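Local atomic coordinates of gene product PA4716 (Pseudomonas aeruginosa, PDB entry 1U0K), a protein that is of unknown function but belongs to the PhzF family and probably acts as an isomerase. Residues 147-157 / 168-176; 198-209 / 244-252. All blocks are in the same frame, centred on the assembly; numbering follows the deposited sequence.

Contact 1 of 2, residues 147-157 / 168-176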
# COMPACT_ATOMS: atom_id res chain seq x y z
N LEU A 147 20.93 -9.89 12.03
CA LEU A 147 21.28 -11.25 12.45
C LEU A 147 22.80 -11.38 12.55
O LEU A 147 23.52 -10.47 12.15
CB LEU A 147 20.74 -12.27 11.44
CG LEU A 147 19.31 -12.81 11.59
CD1 LEU A 147 18.35 -11.77 12.14
CD2 LEU A 147 18.82 -13.33 10.24
N SER A 148 23.27 -12.51 13.08
CA SER A 148 24.70 -12.82 13.11
C SER A 148 25.00 -14.01 12.20
O SER A 148 24.09 -14.62 11.65
CB SER A 148 25.16 -13.10 14.54
OG SER A 148 24.45 -14.19 15.10
N ALA A 149 26.29 -14.34 12.05
CA ALA A 149 26.71 -15.44 11.19
C ALA A 149 26.27 -16.81 11.73
O ALA A 149 26.11 -17.75 10.95
CB ALA A 149 28.23 -15.42 11.00
N ASN A 150 26.09 -16.90 13.05
CA ASN A 150 25.59 -18.13 13.68
C ASN A 150 24.10 -18.38 13.42
O ASN A 150 23.65 -19.52 13.47
CB ASN A 150 25.89 -18.17 15.19
CG ASN A 150 25.30 -16.99 15.95
OD1 ASN A 150 26.01 -16.04 16.30
ND2 ASN A 150 24.00 -17.06 16.24
N ASP A 151 23.36 -17.30 13.16
CA ASP A 151 21.94 -17.39 12.81
C ASP A 151 21.69 -18.03 11.44
O ASP A 151 20.56 -18.42 11.14
CB ASP A 151 21.29 -16.00 12.84
CG ASP A 151 21.09 -15.48 14.24
OD1 ASP A 151 20.91 -14.26 14.40
OD2 ASP A 151 21.07 -16.23 15.24
N LEU A 152 22.73 -18.12 10.62
CA LEU A 152 22.66 -18.83 9.36
C LEU A 152 22.60 -20.33 9.62
O LEU A 152 23.14 -20.81 10.62
CB LEU A 152 23.86 -18.49 8.48
CG LEU A 152 24.04 -17.01 8.14
CD1 LEU A 152 25.38 -16.78 7.46
CD2 LEU A 152 22.90 -16.52 7.26
N SER A 153 21.94 -21.06 8.72
CA SER A 153 21.85 -22.52 8.80
C SER A 153 23.03 -23.17 8.11
O SER A 153 23.86 -22.49 7.51
CB SER A 153 20.54 -23.00 8.15
OG SER A 153 19.44 -22.23 8.57
N GLY A 154 23.07 -24.49 8.15
CA GLY A 154 24.16 -25.24 7.56
C GLY A 154 24.05 -25.51 6.07
O GLY A 154 24.75 -26.40 5.55
N HIS A 155 23.20 -24.76 5.38
CA HIS A 155 23.00 -24.95 3.95
C HIS A 155 23.39 -23.68 3.23
O HIS A 155 23.21 -22.60 3.77
CB HIS A 155 21.55 -25.31 3.65
CG HIS A 155 21.02 -26.40 4.53
ND1 HIS A 155 21.31 -27.73 4.31
CD2 HIS A 155 20.26 -26.35 5.64
CE1 HIS A 155 20.72 -28.45 5.25
NE2 HIS A 155 20.08 -27.64 6.07
N PRO A 156 23.93 -23.82 2.03
CA PRO A 156 24.57 -22.68 1.37
C PRO A 156 23.54 -21.65 0.91
O PRO A 156 22.57 -22.03 0.24
CB PRO A 156 25.27 -23.32 0.17
CG PRO A 156 24.51 -24.59 -0.11
CD PRO A 156 23.96 -25.04 1.20
N PRO A 157 23.70 -20.39 1.28
CA PRO A 157 22.97 -19.33 0.59
C PRO A 157 23.26 -19.44 -0.89
O PRO A 157 24.41 -19.69 -1.28
CB PRO A 157 23.54 -18.05 1.20
CG PRO A 157 23.97 -18.46 2.56
CD PRO A 157 24.54 -19.84 2.36
N LEU A 168 18.51 -16.79 -1.73
CA LEU A 168 17.91 -17.53 -0.64
C LEU A 168 18.94 -17.60 0.49
O LEU A 168 20.07 -18.04 0.27
CB LEU A 168 17.51 -18.93 -1.10
CG LEU A 168 16.61 -19.02 -2.33
CD1 LEU A 168 16.22 -20.46 -2.60
CD2 LEU A 168 15.36 -18.14 -2.18
N LEU A 169 18.55 -17.12 1.66
CA LEU A 169 19.43 -17.01 2.82
C LEU A 169 18.89 -17.88 3.94
O LEU A 169 18.02 -17.45 4.68
CB LEU A 169 19.50 -15.56 3.29
CG LEU A 169 20.62 -15.25 4.27
CD1 LEU A 169 21.98 -15.34 3.59
CD2 LEU A 169 20.42 -13.88 4.90
N PRO A 170 19.35 -19.13 4.04
CA PRO A 170 18.87 -20.03 5.09
C PRO A 170 19.25 -19.55 6.49
O PRO A 170 20.44 -19.36 6.77
CB PRO A 170 19.53 -21.37 4.74
CG PRO A 170 19.90 -21.26 3.32
CD PRO A 170 20.29 -19.82 3.14
N VAL A 171 18.25 -19.30 7.31
CA VAL A 171 18.41 -18.87 8.70
C VAL A 171 17.59 -19.77 9.62
O VAL A 171 16.76 -20.55 9.15
CB VAL A 171 17.99 -17.39 8.89
CG1 VAL A 171 18.89 -16.48 8.07
CG2 VAL A 171 16.52 -17.17 8.52
N THR A 172 17.80 -19.64 10.93
CA THR A 172 17.06 -20.44 11.91
C THR A 172 15.67 -19.87 12.11
O THR A 172 15.44 -18.67 11.90
CB THR A 172 17.77 -20.47 13.29
OG1 THR A 172 17.92 -19.14 13.80
CG2 THR A 172 19.19 -20.99 13.19
N ALA A 173 14.74 -20.72 12.54
CA ALA A 173 13.39 -20.28 12.87
C ALA A 173 13.38 -19.12 13.85
O ALA A 173 12.58 -18.20 13.73
CB ALA A 173 12.58 -21.45 13.43
N GLU A 174 14.29 -19.16 14.83
CA GLU A 174 14.39 -18.11 15.84
C GLU A 174 14.84 -16.79 15.21
O GLU A 174 14.29 -15.74 15.50
CB GLU A 174 15.38 -18.54 16.93
CG GLU A 174 15.40 -17.64 18.17
CD GLU A 174 16.74 -17.67 18.90
OE1 GLU A 174 17.81 -17.72 18.23
OE2 GLU A 174 16.74 -17.64 20.15
N ALA A 175 15.85 -16.87 14.35
CA ALA A 175 16.40 -15.71 13.65
C ALA A 175 15.37 -15.05 12.73
O ALA A 175 15.37 -13.83 12.57
CB ALA A 175 17.63 -16.11 12.87
N LEU A 176 14.50 -15.85 12.13
CA LEU A 176 13.53 -15.36 11.15
C LEU A 176 12.53 -14.38 11.77
O LEU A 176 12.13 -13.42 11.13
CB LEU A 176 12.77 -16.54 10.52
CG LEU A 176 11.84 -16.22 9.35
CD1 LEU A 176 12.64 -15.70 8.16
CD2 LEU A 176 11.03 -17.44 8.97
O HOH W 1 17.24 -22.71 7.50
O HOH W 2 22.78 -20.29 5.50
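Asp151 and Ser153 grip residues 170-172, where strand 166-170 leads toward helix 173-177, through two backbone hydrogen bonds that flank a single bridge between Leu152 and Val171. Thr172 N donates to Asp151 O at 3.0 Å, almost in line with the carbonyl. Ser153 N reaches Pro170 O, also at 3.0 Å, from well above the carbonyl plane (51° out of it). The tight part is made by the side chains of Leu147, Leu152, Pro157, Leu169 and Val171. CD2 of Leu152 touches CD1 of Leu169, and the same methyl of Leu169 rests on CG of Pro157 at 3.8 Å; CG of Leu169 stands anti to its backbone N (chi1 -166°), which brings the branch back toward the loop although CB points away from it. Farther along, CD2 of Leu147 packs against CG1 of Val171, the two side chains crossing at about a right angle, while CG of Leu147 lies 3.9 Å from CB of Ala175. From helix 135-144, Ala142 packs on Leu147 and Leu152, and Cys138 on Leu152 and Pro157.

The other side is wetter. OG of Ser153 shares a water with Val171 O, and a second water lies within hydrogen-bonding distance of both His155 O and Pro170 O. CG of Pro170 lies 3.6 Å from His155 O, and Tyr231 of helix 222-234 packs on the proline ring.

At the helix start, Thr172 caps helix 173-177, its OG1 accepting from Ala175 N. CB of Asp151 is 3.7 Å from CB of Ala175, and the carboxylate carbon lies beside the same methyl; OD1 takes the N-H of Ser148 from above the carboxylate plane and forms a salt bridge with Arg178. Polar bonds thus fix the loop where strand passes into helix, and the arginine probably stabilises the negative charge of Asp151 beside the apolar packing.

Contact 2 of 2, residues 198-209 / 244-252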
# COMPACT_ATOMS: atom_id res chain seq x y z
N TYR A 198 15.41 -13.51 0.06
CA TYR A 198 14.33 -14.27 0.67
C TYR A 198 14.92 -15.04 1.86
O TYR A 198 15.73 -15.94 1.69
CB TYR A 198 13.71 -15.23 -0.35
CG TYR A 198 12.39 -15.82 0.08
CD1 TYR A 198 11.19 -15.19 -0.20
CD2 TYR A 198 12.34 -17.03 0.77
CE1 TYR A 198 9.96 -15.74 0.19
CE2 TYR A 198 11.12 -17.59 1.17
CZ TYR A 198 9.94 -16.94 0.88
OH TYR A 198 8.73 -17.50 1.28
N LEU A 199 14.52 -14.66 3.07
CA LEU A 199 14.95 -15.36 4.29
C LEU A 199 14.17 -16.66 4.41
O LEU A 199 12.96 -16.67 4.26
CB LEU A 199 14.72 -14.51 5.53
CG LEU A 199 15.33 -13.11 5.57
CD1 LEU A 199 15.10 -12.47 6.93
CD2 LEU A 199 16.82 -13.16 5.25
N LEU A 200 14.88 -17.75 4.71
CA LEU A 200 14.30 -19.09 4.62
C LEU A 200 14.66 -19.96 5.83
O LEU A 200 15.83 -20.24 6.05
CB LEU A 200 14.79 -19.78 3.35
CG LEU A 200 14.27 -21.19 3.05
CD1 LEU A 200 12.76 -21.18 2.88
CD2 LEU A 200 14.94 -21.74 1.81
N ASP A 201 13.65 -20.36 6.58
CA ASP A 201 13.76 -21.46 7.54
C ASP A 201 13.48 -22.77 6.80
O ASP A 201 12.33 -23.08 6.49
CB ASP A 201 12.76 -21.23 8.68
CG ASP A 201 12.61 -22.44 9.59
OD1 ASP A 201 13.51 -23.31 9.59
OD2 ASP A 201 11.62 -22.59 10.33
N VAL A 202 14.53 -23.53 6.49
CA VAL A 202 14.39 -24.72 5.65
C VAL A 202 13.66 -25.87 6.34
O VAL A 202 13.02 -26.69 5.67
CB VAL A 202 15.75 -25.24 5.11
CG1 VAL A 202 16.51 -24.13 4.38
CG2 VAL A 202 16.61 -25.85 6.22
N ASP A 203 13.74 -25.93 7.66
CA ASP A 203 13.11 -27.00 8.43
C ASP A 203 11.61 -26.76 8.54
O ASP A 203 10.81 -27.67 8.30
CB ASP A 203 13.72 -27.12 9.83
CG ASP A 203 15.18 -27.52 9.80
OD1 ASP A 203 15.60 -28.24 8.87
OD2 ASP A 203 15.98 -27.16 10.69
N GLY A 204 11.25 -25.55 8.93
CA GLY A 204 9.87 -25.12 9.03
C GLY A 204 9.24 -24.75 7.69
O GLY A 204 8.03 -24.52 7.63
N ARG A 205 10.05 -24.71 6.62
CA ARG A 205 9.59 -24.35 5.28
C ARG A 205 8.78 -23.06 5.31
O ARG A 205 7.67 -23.00 4.79
CB ARG A 205 8.80 -25.49 4.65
CG ARG A 205 9.61 -26.74 4.47
CD ARG A 205 8.83 -27.91 3.96
NE ARG A 205 9.67 -29.08 3.79
CZ ARG A 205 9.21 -30.29 3.50
NH1 ARG A 205 7.90 -30.49 3.34
NH2 ARG A 205 10.05 -31.32 3.37
N GLU A 206 9.35 -22.06 5.96
CA GLU A 206 8.72 -20.76 6.12
C GLU A 206 9.70 -19.70 5.68
O GLU A 206 10.91 -19.83 5.89
CB GLU A 206 8.33 -20.53 7.57
CG GLU A 206 7.61 -19.22 7.82
CD GLU A 206 6.98 -19.16 9.20
OE1 GLU A 206 7.61 -19.64 10.16
OE2 GLU A 206 5.85 -18.65 9.32
N GLY A 207 9.18 -18.64 5.07
CA GLY A 207 10.02 -17.58 4.56
C GLY A 207 9.53 -16.19 4.87
O GLY A 207 8.39 -15.99 5.31
N ARG A 208 10.41 -15.22 4.66
CA ARG A 208 10.08 -13.81 4.79
C ARG A 208 10.78 -13.02 3.70
O ARG A 208 11.94 -13.27 3.38
CB ARG A 208 10.52 -13.28 6.15
CG ARG A 208 9.65 -13.76 7.30
CD ARG A 208 9.94 -13.05 8.62
NE ARG A 208 9.31 -11.73 8.69
CZ ARG A 208 9.29 -10.95 9.77
NH1 ARG A 208 9.88 -11.34 10.90
NH2 ARG A 208 8.69 -9.78 9.73
N THR A 209 10.08 -12.04 3.14
CA THR A 209 10.66 -11.18 2.12
C THR A 209 9.93 -9.84 2.06
O THR A 209 8.75 -9.75 2.40
CB THR A 209 10.64 -11.91 0.75
OG1 THR A 209 11.57 -11.29 -0.16
CG2 THR A 209 9.28 -11.83 0.07
N PHE A 244 4.23 -30.58 -1.34
CA PHE A 244 4.43 -30.02 -0.02
C PHE A 244 4.07 -28.55 -0.00
O PHE A 244 3.75 -27.97 -1.04
CB PHE A 244 5.85 -30.29 0.50
CG PHE A 244 6.97 -29.65 -0.29
CD1 PHE A 244 7.62 -28.53 0.22
CD2 PHE A 244 7.42 -30.20 -1.48
CE1 PHE A 244 8.68 -27.95 -0.48
CE2 PHE A 244 8.48 -29.62 -2.18
CZ PHE A 244 9.11 -28.50 -1.67
N VAL A 245 4.07 -27.97 1.19
CA VAL A 245 3.63 -26.59 1.35
C VAL A 245 4.72 -25.71 1.94
O VAL A 245 5.50 -26.14 2.81
CB VAL A 245 2.27 -26.48 2.13
CG1 VAL A 245 1.46 -27.76 2.04
CG2 VAL A 245 2.46 -26.06 3.56
N LEU A 246 4.80 -24.49 1.43
CA LEU A 246 5.59 -23.43 2.02
C LEU A 246 4.66 -22.49 2.77
O LEU A 246 3.48 -22.36 2.44
CB LEU A 246 6.34 -22.65 0.95
CG LEU A 246 7.26 -23.44 0.02
CD1 LEU A 246 7.98 -22.48 -0.91
CD2 LEU A 246 8.26 -24.29 0.83
N HIS A 247 5.21 -21.85 3.79
CA HIS A 247 4.43 -20.96 4.64
C HIS A 247 5.00 -19.56 4.54
O HIS A 247 6.21 -19.38 4.51
CB HIS A 247 4.45 -21.43 6.11
CG HIS A 247 4.10 -22.88 6.27
ND1 HIS A 247 2.81 -23.35 6.18
CD2 HIS A 247 4.89 -23.95 6.49
CE1 HIS A 247 2.82 -24.66 6.35
NE2 HIS A 247 4.07 -25.05 6.53
N GLN A 248 4.11 -18.58 4.47
CA GLN A 248 4.52 -17.18 4.45
C GLN A 248 3.37 -16.31 4.94
O GLN A 248 2.20 -16.66 4.74
CB GLN A 248 4.93 -16.75 3.04
CG GLN A 248 5.84 -15.52 3.00
CD GLN A 248 6.23 -15.12 1.59
OE1 GLN A 248 6.50 -15.98 0.75
NE2 GLN A 248 6.25 -13.81 1.31
N GLY A 249 3.69 -15.19 5.57
CA GLY A 249 2.71 -14.17 5.89
C GLY A 249 2.25 -14.08 7.33
O GLY A 249 1.50 -13.17 7.67
N ARG A 250 2.71 -14.98 8.20
CA ARG A 250 2.19 -15.03 9.56
C ARG A 250 2.60 -13.82 10.41
O ARG A 250 1.87 -13.43 11.32
CB ARG A 250 2.54 -16.36 10.24
CG ARG A 250 3.85 -16.42 11.00
CD ARG A 250 4.00 -17.71 11.81
NE ARG A 250 5.39 -18.09 12.03
CZ ARG A 250 6.17 -17.61 13.00
NH1 ARG A 250 5.71 -16.73 13.88
NH2 ARG A 250 7.43 -18.02 13.09
N PHE A 251 3.74 -13.22 10.09
CA PHE A 251 4.20 -12.00 10.79
C PHE A 251 3.41 -10.75 10.37
O PHE A 251 3.55 -9.70 10.99
CB PHE A 251 5.70 -11.78 10.56
CG PHE A 251 6.56 -12.90 11.10
CD1 PHE A 251 6.99 -13.92 10.27
CD2 PHE A 251 6.93 -12.93 12.44
CE1 PHE A 251 7.78 -14.95 10.76
CE2 PHE A 251 7.72 -13.96 12.94
CZ PHE A 251 8.15 -14.97 12.09
N LEU A 252 2.61 -10.87 9.32
CA LEU A 252 1.66 -9.84 8.91
C LEU A 252 0.22 -10.19 9.31
O LEU A 252 -0.73 -9.55 8.85
CB LEU A 252 1.71 -9.66 7.39
CG LEU A 252 3.00 -9.07 6.85
CD1 LEU A 252 3.17 -9.45 5.39
CD2 LEU A 252 3.00 -7.56 7.04
O HOH W 3 5.49 -28.59 4.05
O HOH W 4 4.20 -17.75 7.55
O HOH W 5 6.41 -15.63 7.20
O HOH W 6 7.08 -12.29 4.22
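Arg208 lays its guanidinium flat on the ring of Phe251, CZ 4.0 Å from the ring centroid and the planes 8° apart, a stacked cation-pi pair. A bend at chi3 (79°) turns the group onto the ring, although the side chain starts away from segment 244-252. Over the opposite face of Phe251 comes CG of Arg250, whose guanidinium forms a salt bridge with Glu206: NE of Arg250 lies 2.8 Å from OE2 of Glu206, and the individual hydrogen bonds are weak. A water bridges OE2 to Arg250 N.

Tyr198 OH donates to Gln248 OE1 at 2.8 Å, approaching from above the amide plane, and the ring meets this oxygen with its edge. At the far end, NH1 of Arg205 sits 3.5 Å from CB of Phe244, while one water links NH1 to Val245 O.

Behind these side chains is a short parallel pairing. A single bridge joins Glu206 and His247, with His247 N donating to Arg205 O at 2.9 Å and Gly207 N donating to His247 O at 3.1 Å. Arg205 and Glu206 both face Asp201 in a G1 beta bulge, which closes the hairpin of strands 196-201 and 206-208.

Second-shell partners set the ends: Glu217 salt-bridges Arg208 NH2, and Asp218 O and Thr221 OG1 take Gln248 NE2. Thr209 lies about 9 Å, side chain to side chain, from the predicted active-site residue Glu48. The hairpin is thereby tied to strand 244-248, which pairs with strand 256-262, while Val228 of helix 222-234 packs on Tyr198, Leu200 and Leu246.

Along the chain the two contacts follow in series, neither nesting nor crossing. Contact 1 closes first: after helix 135-144 the loop 147-157 leads into strand 158-161, and the hairpin with strand 166-170 brings 168-176 back against it. Contact 2 opens later, at strand 196-201, and closes a longer loop that carries helix 222-234 before strand 244-248 returns to the hairpin of strands 196-201 and 206-208. They meet where strands 166-170 and 196-201 run parallel: Leu169 N to Tyr198 O and Val171 N to Leu200 O are probable hydrogen bonds, and Leu176 packs on Leu199. Together they join the outlying loop, through these strands, to strand 244-248.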